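Exodeoxyribonuclease (Neisseria meningitidis, PDB 4B5I) probably acts as an AP endonuclease that cuts DNA at abasic sites with the help of magnesium or manganese, and as a 3'-5' exonuclease on duplex DNA. Local coordinates at residues 31-36 with 145-150; 35-40 with 58-63. All coordinates share one frame; numbering follows the deposited sequence.

Interaction 1. Residues 31-36 with 145-150; sequences IVCVQE and VVCGDW. With MN (manganese (II) ion), chain E; nucleotides of chain D; nucleotides of chain B.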
ATOM      1  N   ILE A  31      -4.171   9.435   8.810  1.00 42.70           N
ATOM      2  CA  ILE A  31      -3.029   8.544   8.666  1.00 34.78           C
ATOM      3  C   ILE A  31      -2.655   8.408   7.194  1.00 41.49           C
ATOM      4  O   ILE A  31      -3.525   8.274   6.334  1.00 42.76           O
ATOM      5  CB  ILE A  31      -3.324   7.150   9.255  1.00 29.72           C
ATOM      6  CG1 ILE A  31      -3.682   7.266  10.739  1.00 28.42           C
ATOM      7  CG2 ILE A  31      -2.133   6.227   9.063  1.00 33.41           C
ATOM      8  CD1 ILE A  31      -3.927   5.938  11.419  1.00 27.29           C
ATOM      9  N   VAL A  32      -1.356   8.453   6.909  1.00 42.07           N
ATOM     10  CA  VAL A  32      -0.873   8.358   5.538  1.00 40.26           C
ATOM     11  C   VAL A  32       0.208   7.292   5.410  1.00 38.11           C
ATOM     12  O   VAL A  32       1.274   7.403   6.011  1.00 33.81           O
ATOM     13  CB  VAL A  32      -0.311   9.705   5.046  1.00 45.86           C
ATOM     14  CG1 VAL A  32       0.202   9.577   3.618  1.00 47.31           C
ATOM     15  CG2 VAL A  32      -1.370  10.795   5.148  1.00 36.52           C
ATOM     16  N   CYS A  33      -0.072   6.258   4.623  1.00 39.30           N
ATOM     17  CA  CYS A  33       0.880   5.176   4.406  1.00 31.83           C
ATOM     18  C   CYS A  33       1.522   5.292   3.031  1.00 40.17           C
ATOM     19  O   CYS A  33       0.844   5.166   2.013  1.00 44.57           O
ATOM     20  CB  CYS A  33       0.183   3.823   4.539  1.00 37.27           C
ATOM     21  SG  CYS A  33      -0.517   3.504   6.171  1.00 46.25           S
ATOM     22  N   VAL A  34       2.830   5.532   3.003  1.00 42.92           N
ATOM     23  CA  VAL A  34       3.542   5.678   1.738  1.00 33.50           C
ATOM     24  C   VAL A  34       4.464   4.494   1.465  1.00 33.63           C
ATOM     25  O   VAL A  34       5.039   3.914   2.387  1.00 34.46           O
ATOM     26  CB  VAL A  34       4.368   6.982   1.686  1.00 37.73           C
ATOM     27  CG1 VAL A  34       3.485   8.184   1.987  1.00 35.38           C
ATOM     28  CG2 VAL A  34       5.538   6.916   2.654  1.00 37.77           C
ATOM     29  N   GLN A  35       4.593   4.139   0.191  1.00 35.71           N
ATOM     30  CA  GLN A  35       5.526   3.099  -0.226  1.00 40.27           C
ATOM     31  C   GLN A  35       6.508   3.649  -1.256  1.00 40.57           C
ATOM     32  O   GLN A  35       6.228   4.644  -1.922  1.00 34.28           O
ATOM     33  CB  GLN A  35       4.781   1.887  -0.789  1.00 35.75           C
ATOM     34  CG  GLN A  35       3.823   1.237   0.195  1.00 42.42           C
ATOM     35  CD  GLN A  35       2.554   2.045   0.398  1.00 35.82           C
ATOM     36  OE1 GLN A  35       2.028   2.135   1.507  1.00 35.24           O
ATOM     37  NE2 GLN A  35       2.052   2.633  -0.681  1.00 26.31           N
ATOM     38  N   GLU A  36       7.659   2.994  -1.376  1.00 44.64           N
ATOM     39  CA  GLU A  36       8.732   3.445  -2.257  1.00 46.25           C
ATOM     40  C   GLU A  36       9.242   4.831  -1.879  1.00 48.80           C
ATOM     41  O   GLU A  36       9.105   5.786  -2.642  1.00 42.16           O
ATOM     42  CB  GLU A  36       8.296   3.423  -3.726  1.00 51.34           C
ATOM     43  CG  GLU A  36       8.144   2.028  -4.305  1.00 62.90           C
ATOM     44  CD  GLU A  36       7.972   2.042  -5.809  1.00 68.85           C
ATOM     45  OE1 GLU A  36       8.176   3.111  -6.421  1.00 76.55           O
ATOM     46  OE2 GLU A  36       7.637   0.984  -6.381  1.00 69.13           O
ATOM     47  N   VAL A 145      -5.714  -2.403   9.481  1.00 40.37           N
ATOM     48  CA  VAL A 145      -5.749  -1.983   8.088  1.00 30.33           C
ATOM     49  C   VAL A 145      -4.361  -2.109   7.476  1.00 38.33           C
ATOM     50  O   VAL A 145      -3.409  -1.509   7.964  1.00 43.28           O
ATOM     51  CB  VAL A 145      -6.205  -0.523   7.948  1.00 29.71           C
ATOM     52  CG1 VAL A 145      -6.160  -0.095   6.488  1.00 30.65           C
ATOM     53  CG2 VAL A 145      -7.600  -0.346   8.516  1.00 38.34           C
ATOM     54  N   VAL A 146      -4.248  -2.893   6.412  1.00 39.64           N
ATOM     55  CA  VAL A 146      -2.987  -3.029   5.697  1.00 34.45           C
ATOM     56  C   VAL A 146      -3.043  -2.259   4.383  1.00 35.62           C
ATOM     57  O   VAL A 146      -3.534  -2.765   3.371  1.00 28.44           O
ATOM     58  CB  VAL A 146      -2.645  -4.502   5.414  1.00 36.47           C
ATOM     59  CG1 VAL A 146      -1.290  -4.605   4.727  1.00 34.03           C
ATOM     60  CG2 VAL A 146      -2.657  -5.308   6.705  1.00 30.71           C
ATOM     61  N   CYS A 147      -2.556  -1.023   4.417  1.00 38.44           N
ATOM     62  CA  CYS A 147      -2.465  -0.190   3.229  1.00 30.02           C
ATOM     63  C   CYS A 147      -1.173  -0.505   2.502  1.00 29.39           C
ATOM     64  O   CYS A 147      -0.202  -0.953   3.111  1.00 33.91           O
ATOM     65  CB  CYS A 147      -2.458   1.291   3.611  1.00 28.14           C
ATOM     66  SG  CYS A 147      -3.750   1.799   4.756  1.00 62.44           S
ATOM     67  N   GLY A 148      -1.154  -0.268   1.196  1.00 39.84           N
ATOM     68  CA  GLY A 148       0.095  -0.350   0.468  1.00 41.47           C
ATOM     69  C   GLY A 148      -0.005  -0.908  -0.934  1.00 43.30           C
ATOM     70  O   GLY A 148      -1.092  -1.180  -1.436  1.00 34.18           O
ATOM     71  N   ASP A 149       1.154  -1.067  -1.561  1.00 50.98           N
ATOM     72  CA  ASP A 149       1.250  -1.625  -2.899  1.00 47.43           C
ATOM     73  C   ASP A 149       1.436  -3.133  -2.799  1.00 42.95           C
ATOM     74  O   ASP A 149       2.501  -3.610  -2.411  1.00 46.34           O
ATOM     75  CB  ASP A 149       2.435  -0.997  -3.631  1.00 44.23           C
ATOM     76  CG  ASP A 149       2.507  -1.407  -5.085  1.00 46.49           C
ATOM     77  OD1 ASP A 149       1.688  -2.246  -5.511  1.00 44.27           O
ATOM     78  OD2 ASP A 149       3.393  -0.892  -5.797  1.00 54.46           O
ATOM     79  N   TRP A 150       0.394  -3.882  -3.144  1.00 41.76           N
ATOM     80  CA  TRP A 150       0.448  -5.338  -3.073  1.00 46.30           C
ATOM     81  C   TRP A 150       0.994  -5.943  -4.362  1.00 41.59           C
ATOM     82  O   TRP A 150       1.346  -7.121  -4.404  1.00 37.89           O
ATOM     83  CB  TRP A 150      -0.934  -5.911  -2.754  1.00 46.92           C
ATOM     84  CG  TRP A 150      -1.418  -5.564  -1.377  1.00 41.76           C
ATOM     85  CD1 TRP A 150      -1.705  -4.317  -0.900  1.00 39.45           C
ATOM     86  CD2 TRP A 150      -1.680  -6.474  -0.302  1.00 36.83           C
ATOM     87  NE1 TRP A 150      -2.124  -4.394   0.406  1.00 33.16           N
ATOM     88  CE2 TRP A 150      -2.119  -5.707   0.796  1.00 35.97           C
ATOM     89  CE3 TRP A 150      -1.587  -7.863  -0.161  1.00 46.56           C
ATOM     90  CZ2 TRP A 150      -2.463  -6.283   2.019  1.00 37.14           C
ATOM     91  CZ3 TRP A 150      -1.929  -8.431   1.055  1.00 47.26           C
ATOM     92  CH2 TRP A 150      -2.362  -7.643   2.128  1.00 39.88           C
TER
HETATM   93 MN    MN E1257       7.094   2.074  -8.583  1.00 66.62          MN
ATOM     94  O5' 3DR D   1       5.462  -2.135  -9.884  1.00 44.39           O
ATOM     95  P   3DR D   1       5.146  -1.281  -8.572  1.00 62.73           P
ATOM     96  OP1 3DR D   1       5.478   0.131  -8.862  1.00 62.60           O
ATOM     97  OP2 3DR D   1       3.689  -1.344  -8.337  1.00 70.85           O
ATOM     98  OP3 3DR D   1       6.066  -1.753  -7.514  1.00 54.41           O
ATOM     99  C2' 3DR D   1       2.370  -3.901 -12.261  1.00 51.45           C
ATOM    100  C5' 3DR D   1       4.591  -2.054 -11.001  1.00 45.24           C
ATOM    101  C4' 3DR D   1       4.619  -3.352 -11.782  1.00 53.76           C
ATOM    102  O4' 3DR D   1       4.238  -4.448 -10.914  1.00 53.07           O
ATOM    103  C1' 3DR D   1       2.918  -4.862 -11.211  1.00 49.01           C
ATOM    104  C3' 3DR D   1       3.646  -3.423 -12.945  1.00 53.10           C
ATOM    105  O3' 3DR D   1       4.114  -4.367 -13.894  1.00 46.11           O
TER
ATOM    106  P    DC B   5      12.733  -3.805  -8.193  1.00103.05           P
ATOM    107  OP1  DC B   5      12.606  -4.368  -6.831  1.00105.88           O
ATOM    108  OP2  DC B   5      13.017  -4.701  -9.335  1.00107.80           O
ATOM    109  O5'  DC B   5      11.405  -2.982  -8.527  1.00114.02           O
ATOM    110  C5'  DC B   5      11.125  -1.804  -7.782  1.00110.05           C
ATOM    111  C4'  DC B   5      10.414  -0.774  -8.641  1.00104.17           C
ATOM    112  O4'  DC B   5      11.226  -0.456  -9.801  1.00105.52           O
ATOM    113  C3'  DC B   5       9.054  -1.217  -9.175  1.00 93.95           C
ATOM    114  O3'  DC B   5       8.066  -0.298  -8.743  1.00 81.77           O
ATOM    115  C2'  DC B   5       9.209  -1.199 -10.695  1.00 99.78           C
ATOM    116  C1'  DC B   5      10.359  -0.219 -10.889  1.00102.10           C
ATOM    117  N1   DC B   5      11.109  -0.415 -12.161  1.00 99.83           N
ATOM    118  C2   DC B   5      10.935   0.497 -13.208  1.00 98.65           C
ATOM    119  O2   DC B   5      10.161   1.451 -13.054  1.00 95.92           O
ATOM    120  N3   DC B   5      11.622   0.310 -14.363  1.00 94.31           N
ATOM    121  C4   DC B   5      12.447  -0.730 -14.489  1.00 89.19           C
ATOM    122  N4   DC B   5      13.100  -0.869 -15.645  1.00 78.26           N
ATOM    123  C5   DC B   5      12.638  -1.671 -13.434  1.00 89.34           C
ATOM    124  C6   DC B   5      11.956  -1.476 -12.299  1.00 95.98           C
TER
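C33 and C147 meet where two beta-sheets face each other, and their apolar contact is the simplest element of this interface. The CB atoms of C33 and C147 lie 3.8 Å apart, with the two SG atoms at about the same separation. These are packed thiols and not a disulfide. V105 and S107 of strand 103-109 touch C33, and I4 and S6 of strand 2-8 touch C147.

A flat polar group fills the next position. The Q35 chain bends at its second torsion (chi2 75°), which lays the amide against the backbone of G148: Q35 CD is 3.4 Å from G148 CA. Glycine offers only main chain to this amide, and here the chain of 145-150 turns a corner out of strand 143-147.

The arrangement is the central sandwich of the DNase I-like fold. Strand 31-35 belongs to one sheet and strand 143-147 to the other, and their C-terminal ends run on to a common active site.

At that end the chemistry becomes ionic. Both carboxylate oxygens of E36 hold the manganese, OE2 at 2.5 Å and OE1 at 2.6 Å. The ion also binds O3' of DC5 of chain B (2.6 Å) and OP1 of 3DR1 of chain D (2.5 Å), a geometry consistent with a strand already incised beside an abasic-site analogue.

D149, predicted to be the proton donor/acceptor, approaches the same phosphate from the other segment, its OD2 2.6 Å from OP2 of 3DR1 of chain D. Its CG stands opposite the backbone N (chi1 -173°), directing the carboxylate to the phosphate. N151 N hydrogen-bonds to D149 OD1 and N8 ND2 to D149 OD2, one bond to each oxygen, which should limit the rotation of the carboxylate.

Interaction 2. Residues 35-40 with 58-63; sequences QELKAQ and WHCAEK. With MN (manganese (II) ion), chain E; nucleotides of chain B; nucleotides of chain C.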
ATOM      1  N   GLN A  35       4.593   4.139   0.191  1.00 35.71           N
ATOM      2  CA  GLN A  35       5.526   3.099  -0.226  1.00 40.27           C
ATOM      3  C   GLN A  35       6.508   3.649  -1.256  1.00 40.57           C
ATOM      4  O   GLN A  35       6.228   4.644  -1.922  1.00 34.28           O
ATOM      5  CB  GLN A  35       4.781   1.887  -0.789  1.00 35.75           C
ATOM      6  CG  GLN A  35       3.823   1.237   0.195  1.00 42.42           C
ATOM      7  CD  GLN A  35       2.554   2.045   0.398  1.00 35.82           C
ATOM      8  OE1 GLN A  35       2.028   2.135   1.507  1.00 35.24           O
ATOM      9  NE2 GLN A  35       2.052   2.633  -0.681  1.00 26.31           N
ATOM     10  N   GLU A  36       7.659   2.994  -1.376  1.00 44.64           N
ATOM     11  CA  GLU A  36       8.732   3.445  -2.257  1.00 46.25           C
ATOM     12  C   GLU A  36       9.242   4.831  -1.879  1.00 48.80           C
ATOM     13  O   GLU A  36       9.105   5.786  -2.642  1.00 42.16           O
ATOM     14  CB  GLU A  36       8.296   3.423  -3.726  1.00 51.34           C
ATOM     15  CG  GLU A  36       8.144   2.028  -4.305  1.00 62.90           C
ATOM     16  CD  GLU A  36       7.972   2.042  -5.809  1.00 68.85           C
ATOM     17  OE1 GLU A  36       8.176   3.111  -6.421  1.00 76.55           O
ATOM     18  OE2 GLU A  36       7.637   0.984  -6.381  1.00 69.13           O
ATOM     19  N   LEU A  37       9.830   4.934  -0.691  1.00 54.40           N
ATOM     20  CA  LEU A  37      10.472   6.168  -0.268  1.00 51.09           C
ATOM     21  C   LEU A  37      11.601   6.507  -1.224  1.00 44.93           C
ATOM     22  O   LEU A  37      11.858   7.677  -1.505  1.00 38.10           O
ATOM     23  CB  LEU A  37      11.031   6.025   1.146  1.00 47.52           C
ATOM     24  CG  LEU A  37      10.020   5.947   2.287  1.00 38.79           C
ATOM     25  CD1 LEU A  37      10.733   5.717   3.614  1.00 24.15           C
ATOM     26  CD2 LEU A  37       9.183   7.214   2.329  1.00 28.82           C
ATOM     27  N   LYS A  38      12.267   5.469  -1.725  1.00 48.56           N
ATOM     28  CA  LYS A  38      13.450   5.632  -2.561  1.00 61.12           C
ATOM     29  C   LYS A  38      14.450   6.568  -1.900  1.00 61.79           C
ATOM     30  O   LYS A  38      14.962   7.493  -2.529  1.00 59.35           O
ATOM     31  CB  LYS A  38      13.077   6.139  -3.956  1.00 67.49           C
ATOM     32  CG  LYS A  38      12.447   5.082  -4.847  1.00 69.37           C
ATOM     33  CD  LYS A  38      12.408   5.537  -6.295  1.00 69.54           C
ATOM     34  CE  LYS A  38      11.984   4.405  -7.217  1.00 62.53           C
ATOM     35  NZ  LYS A  38      12.054   4.804  -8.650  1.00 58.58           N
ATOM     36  N   ALA A  39      14.716   6.316  -0.622  1.00 58.94           N
ATOM     37  CA  ALA A  39      15.637   7.136   0.154  1.00 54.83           C
ATOM     38  C   ALA A  39      15.897   6.505   1.515  1.00 59.79           C
ATOM     39  O   ALA A  39      15.135   5.655   1.973  1.00 64.48           O
ATOM     40  CB  ALA A  39      15.085   8.542   0.319  1.00 48.47           C
ATOM     41  N   GLN A  40      16.981   6.927   2.157  1.00 64.31           N
ATOM     42  CA  GLN A  40      17.322   6.441   3.487  1.00 62.53           C
ATOM     43  C   GLN A  40      17.076   7.530   4.527  1.00 63.04           C
ATOM     44  O   GLN A  40      16.790   8.675   4.180  1.00 53.22           O
ATOM     45  CB  GLN A  40      18.776   5.969   3.531  1.00 60.19           C
ATOM     46  CG  GLN A  40      19.080   4.831   2.568  1.00 64.52           C
ATOM     47  CD  GLN A  40      20.534   4.404   2.605  1.00 79.07           C
ATOM     48  OE1 GLN A  40      21.348   4.985   3.324  1.00 84.65           O
ATOM     49  NE2 GLN A  40      20.867   3.380   1.828  1.00 84.48           N
ATOM     50  N   TRP A  58       9.416   5.062   9.816  1.00 40.74           N
ATOM     51  CA  TRP A  58       9.822   4.581   8.503  1.00 43.33           C
ATOM     52  C   TRP A  58      10.718   3.349   8.569  1.00 46.94           C
ATOM     53  O   TRP A  58      11.397   3.111   9.565  1.00 54.26           O
ATOM     54  CB  TRP A  58      10.532   5.699   7.739  1.00 41.20           C
ATOM     55  CG  TRP A  58      11.616   6.362   8.537  1.00 46.13           C
ATOM     56  CD1 TRP A  58      12.949   6.077   8.505  1.00 51.94           C
ATOM     57  CD2 TRP A  58      11.453   7.416   9.496  1.00 46.80           C
ATOM     58  NE1 TRP A  58      13.629   6.891   9.382  1.00 51.15           N
ATOM     59  CE2 TRP A  58      12.734   7.722  10.002  1.00 46.95           C
ATOM     60  CE3 TRP A  58      10.352   8.133   9.974  1.00 42.28           C
ATOM     61  CZ2 TRP A  58      12.941   8.712  10.960  1.00 45.36           C
ATOM     62  CZ3 TRP A  58      10.560   9.115  10.927  1.00 43.13           C
ATOM     63  CH2 TRP A  58      11.845   9.395  11.409  1.00 44.45           C
ATOM     64  N   HIS A  59      10.704   2.572   7.492  1.00 50.09           N
ATOM     65  CA  HIS A  59      11.580   1.418   7.352  1.00 52.65           C
ATOM     66  C   HIS A  59      12.265   1.496   5.993  1.00 44.09           C
ATOM     67  O   HIS A  59      11.641   1.261   4.957  1.00 39.73           O
ATOM     68  CB  HIS A  59      10.784   0.117   7.474  1.00 54.29           C
ATOM     69  CG  HIS A  59      11.629  -1.119   7.430  1.00 56.00           C
ATOM     70  ND1 HIS A  59      11.102  -2.371   7.200  1.00 52.31           N
ATOM     71  CD2 HIS A  59      12.962  -1.292   7.588  1.00 49.57           C
ATOM     72  CE1 HIS A  59      12.076  -3.264   7.215  1.00 53.08           C
ATOM     73  NE2 HIS A  59      13.214  -2.636   7.448  1.00 53.15           N
ATOM     74  N   CYS A  60      13.550   1.836   6.004  1.00 40.09           N
ATOM     75  CA  CYS A  60      14.292   2.062   4.767  1.00 45.66           C
ATOM     76  C   CYS A  60      15.121   0.851   4.351  1.00 51.75           C
ATOM     77  O   CYS A  60      15.547   0.055   5.188  1.00 54.31           O
ATOM     78  CB  CYS A  60      15.189   3.295   4.900  1.00 39.02           C
ATOM     79  SG  CYS A  60      14.301   4.825   5.280  1.00 59.07           S
ATOM     80  N   ALA A  61      15.344   0.723   3.047  1.00 53.00           N
ATOM     81  CA  ALA A  61      16.143  -0.370   2.510  1.00 59.03           C
ATOM     82  C   ALA A  61      17.626  -0.141   2.773  1.00 64.89           C
ATOM     83  O   ALA A  61      18.063   0.995   2.963  1.00 59.54           O
ATOM     84  CB  ALA A  61      15.888  -0.522   1.020  1.00 59.58           C
ATOM     85  N   GLU A  62      18.395  -1.224   2.789  1.00 75.66           N
ATOM     86  CA  GLU A  62      19.841  -1.133   2.946  1.00 77.93           C
ATOM     87  C   GLU A  62      20.465  -0.552   1.682  1.00 79.85           C
ATOM     88  O   GLU A  62      21.560   0.007   1.718  1.00 86.46           O
ATOM     89  CB  GLU A  62      20.440  -2.505   3.262  1.00 84.01           C
ATOM     90  CG  GLU A  62      19.978  -3.086   4.592  1.00 93.25           C
ATOM     91  CD  GLU A  62      20.616  -4.428   4.901  1.00105.23           C
ATOM     92  OE1 GLU A  62      21.356  -4.951   4.040  1.00110.67           O
ATOM     93  OE2 GLU A  62      20.377  -4.961   6.005  1.00106.12           O
ATOM     94  N   LYS A  63      19.757  -0.692   0.564  1.00 81.85           N
ATOM     95  CA  LYS A  63      20.171  -0.076  -0.690  1.00 80.74           C
ATOM     96  C   LYS A  63      19.753   1.389  -0.711  1.00 78.53           C
ATOM     97  O   LYS A  63      18.762   1.772  -0.087  1.00 74.35           O
ATOM     98  CB  LYS A  63      19.549  -0.802  -1.883  1.00 81.27           C
ATOM     99  CG  LYS A  63      19.979  -2.249  -2.041  1.00 86.24           C
ATOM    100  CD  LYS A  63      19.178  -2.928  -3.142  1.00 92.98           C
ATOM    101  CE  LYS A  63      19.475  -4.416  -3.217  1.00 99.06           C
ATOM    102  NZ  LYS A  63      18.690  -5.084  -4.292  1.00 96.93           N
TER
HETATM  103 MN    MN E1257       7.094   2.074  -8.583  1.00 66.62          MN
ATOM    104  P    DC B   5      12.733  -3.805  -8.193  1.00103.05           P
ATOM    105  OP1  DC B   5      12.606  -4.368  -6.831  1.00105.88           O
ATOM    106  OP2  DC B   5      13.017  -4.701  -9.335  1.00107.80           O
ATOM    107  O5'  DC B   5      11.405  -2.982  -8.527  1.00114.02           O
ATOM    108  C5'  DC B   5      11.125  -1.804  -7.782  1.00110.05           C
ATOM    109  C4'  DC B   5      10.414  -0.774  -8.641  1.00104.17           C
ATOM    110  O4'  DC B   5      11.226  -0.456  -9.801  1.00105.52           O
ATOM    111  C3'  DC B   5       9.054  -1.217  -9.175  1.00 93.95           C
ATOM    112  O3'  DC B   5       8.066  -0.298  -8.743  1.00 81.77           O
ATOM    113  C2'  DC B   5       9.209  -1.199 -10.695  1.00 99.78           C
ATOM    114  C1'  DC B   5      10.359  -0.219 -10.889  1.00102.10           C
ATOM    115  N1   DC B   5      11.109  -0.415 -12.161  1.00 99.83           N
ATOM    116  C2   DC B   5      10.935   0.497 -13.208  1.00 98.65           C
ATOM    117  O2   DC B   5      10.161   1.451 -13.054  1.00 95.92           O
ATOM    118  N3   DC B   5      11.622   0.310 -14.363  1.00 94.31           N
ATOM    119  C4   DC B   5      12.447  -0.730 -14.489  1.00 89.19           C
ATOM    120  N4   DC B   5      13.100  -0.869 -15.645  1.00 78.26           N
ATOM    121  C5   DC B   5      12.638  -1.671 -13.434  1.00 89.34           C
ATOM    122  C6   DC B   5      11.956  -1.476 -12.299  1.00 95.98           C
TER
ATOM    123  P    DG C  10      13.598  10.692  -6.475  1.00 76.13           P
ATOM    124  OP1  DG C  10      12.879  10.768  -5.181  1.00 71.59           O
ATOM    125  OP2  DG C  10      13.792  11.903  -7.302  1.00 88.28           O
ATOM    126  O5'  DG C  10      15.050  10.077  -6.227  1.00 96.42           O
ATOM    127  C5'  DG C  10      15.175   8.744  -5.752  1.00 95.14           C
ATOM    128  C4'  DG C  10      16.558   8.200  -6.067  1.00 94.47           C
ATOM    129  O4'  DG C  10      16.695   7.959  -7.494  1.00 95.84           O
ATOM    130  C3'  DG C  10      17.722   9.113  -5.688  1.00 97.41           C
ATOM    131  O3'  DG C  10      18.773   8.328  -5.146  1.00101.93           O
ATOM    132  C2'  DG C  10      18.131   9.711  -7.029  1.00 97.56           C
ATOM    133  C1'  DG C  10      17.941   8.483  -7.907  1.00101.49           C
ATOM    134  N9   DG C  10      17.913   8.760  -9.340  1.00106.40           N
ATOM    135  C8   DG C  10      17.432   9.883  -9.968  1.00108.00           C
ATOM    136  N7   DG C  10      17.546   9.840 -11.267  1.00111.30           N
ATOM    137  C5   DG C  10      18.142   8.609 -11.516  1.00111.71           C
ATOM    138  C6   DG C  10      18.516   8.003 -12.740  1.00111.50           C
ATOM    139  O6   DG C  10      18.389   8.450 -13.890  1.00110.35           O
ATOM    140  N1   DG C  10      19.091   6.749 -12.541  1.00111.58           N
ATOM    141  C2   DG C  10      19.281   6.156 -11.314  1.00109.46           C
ATOM    142  N2   DG C  10      19.852   4.942 -11.319  1.00108.49           N
ATOM    143  N3   DG C  10      18.937   6.713 -10.161  1.00106.48           N
ATOM    144  C4   DG C  10      18.374   7.934 -10.339  1.00108.64           C
ATOM    145  P    DA C   9      10.113  11.088 -11.900  1.00 85.08           P
ATOM    146  OP1  DA C   9       9.048  12.092 -11.676  1.00 82.00           O
ATOM    147  OP2  DA C   9      11.415  11.508 -12.462  1.00 88.50           O
ATOM    148  O5'  DA C   9      10.407  10.330 -10.527  1.00 74.18           O
ATOM    149  C5'  DA C   9      11.001   9.045 -10.599  1.00 72.96           C
ATOM    150  C4'  DA C   9      11.739   8.716  -9.319  1.00 70.58           C
ATOM    151  O4'  DA C   9      12.716   7.689  -9.604  1.00 77.04           O
ATOM    152  C3'  DA C   9      12.565   9.857  -8.748  1.00 67.67           C
ATOM    153  O3'  DA C   9      12.869   9.584  -7.382  1.00 65.55           O
ATOM    154  C2'  DA C   9      13.806   9.792  -9.628  1.00 69.48           C
ATOM    155  C1'  DA C   9      13.986   8.287  -9.791  1.00 77.79           C
ATOM    156  N9   DA C   9      14.482   7.912 -11.110  1.00 87.96           N
ATOM    157  C8   DA C   9      14.401   8.644 -12.261  1.00 91.52           C
ATOM    158  N7   DA C   9      14.937   8.049 -13.301  1.00 99.92           N
ATOM    159  C5   DA C   9      15.401   6.845 -12.795  1.00102.18           C
ATOM    160  C6   DA C   9      16.072   5.756 -13.389  1.00103.51           C
ATOM    161  N6   DA C   9      16.404   5.709 -14.683  1.00100.64           N
ATOM    162  N1   DA C   9      16.391   4.712 -12.595  1.00102.27           N
ATOM    163  C2   DA C   9      16.059   4.758 -11.301  1.00 97.62           C
ATOM    164  N3   DA C   9      15.431   5.723 -10.632  1.00 96.01           N
ATOM    165  C4   DA C   9      15.128   6.745 -11.445  1.00 96.19           C
TER
HETATM  166  O   HOH W   1      14.617   3.062   1.595  1.00 41.49           O
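L37 and C60 touch where a loop leaving one strand of a DNase I-like sandwich crosses the end of an outer strand, with the touching parts 72° apart in direction. The segment 35-40 follows strand 31-35, while 58-63 continues strand 55-59, the edge of the six-stranded sheet.

In the first shell, one branch of the leucine does the apolar work: L37 CD1 lies 4.0 Å from C60 SG and 4.1 Å from W58 CB, the L37 and W58 side chains crossing at about a right angle. The C60 thiol also sits beside main chain, with SG 3.5 Å from A39 O and against Q40 CA.

Q40 reaches along the second segment with its chain extended beyond CG (chi2 179°), bringing the amide to the carbonyls past C60. Q40 NE2 donates to K63 O in a weak bond that is long, at 3.3 Å, but nearly straight, at 174°. A water ties the two backbones together, donating to A39 O at 2.7 Å and accepting from A61 N at 2.8 Å.

Further out, D43 accepts a hydrogen bond from Q40 N, and I12 and A70 pack on L37. K63 reaches a DNA phosphate through a salt bridge and makes a cation-pi contact with Y66. On the side of the loop turned from segment 58-63, the extended K38 chain runs to the DNA backbone. There K38 NZ hydrogen-bonds to N10 OD1 and donates to the sugar oxygen O4' of DA9 of chain C at 3.1 Å.

Both contacts draw on the chain around strand 31-35, sharing Q35 and E36: interaction 1 uses the strand itself, interaction 2 the loop after it. Interaction 1 is buried near the centre of the chain and joins the two sheets of the sandwich; interaction 2, about 13 Å away between centres, is only partly buried and links a loop to the edge of one sheet. Between the sheets, thiols and a flat amide lie between the backbones before giving way to metal and phosphate. At the edge, a leucine branch packs on C60 and W58, while a weak amide bond and a bridging water act elsewhere in the contact. Both border DNA: 31-36 with 145-150 at the incised strand, 35-40 with 58-63 beside chain C, reached by K38.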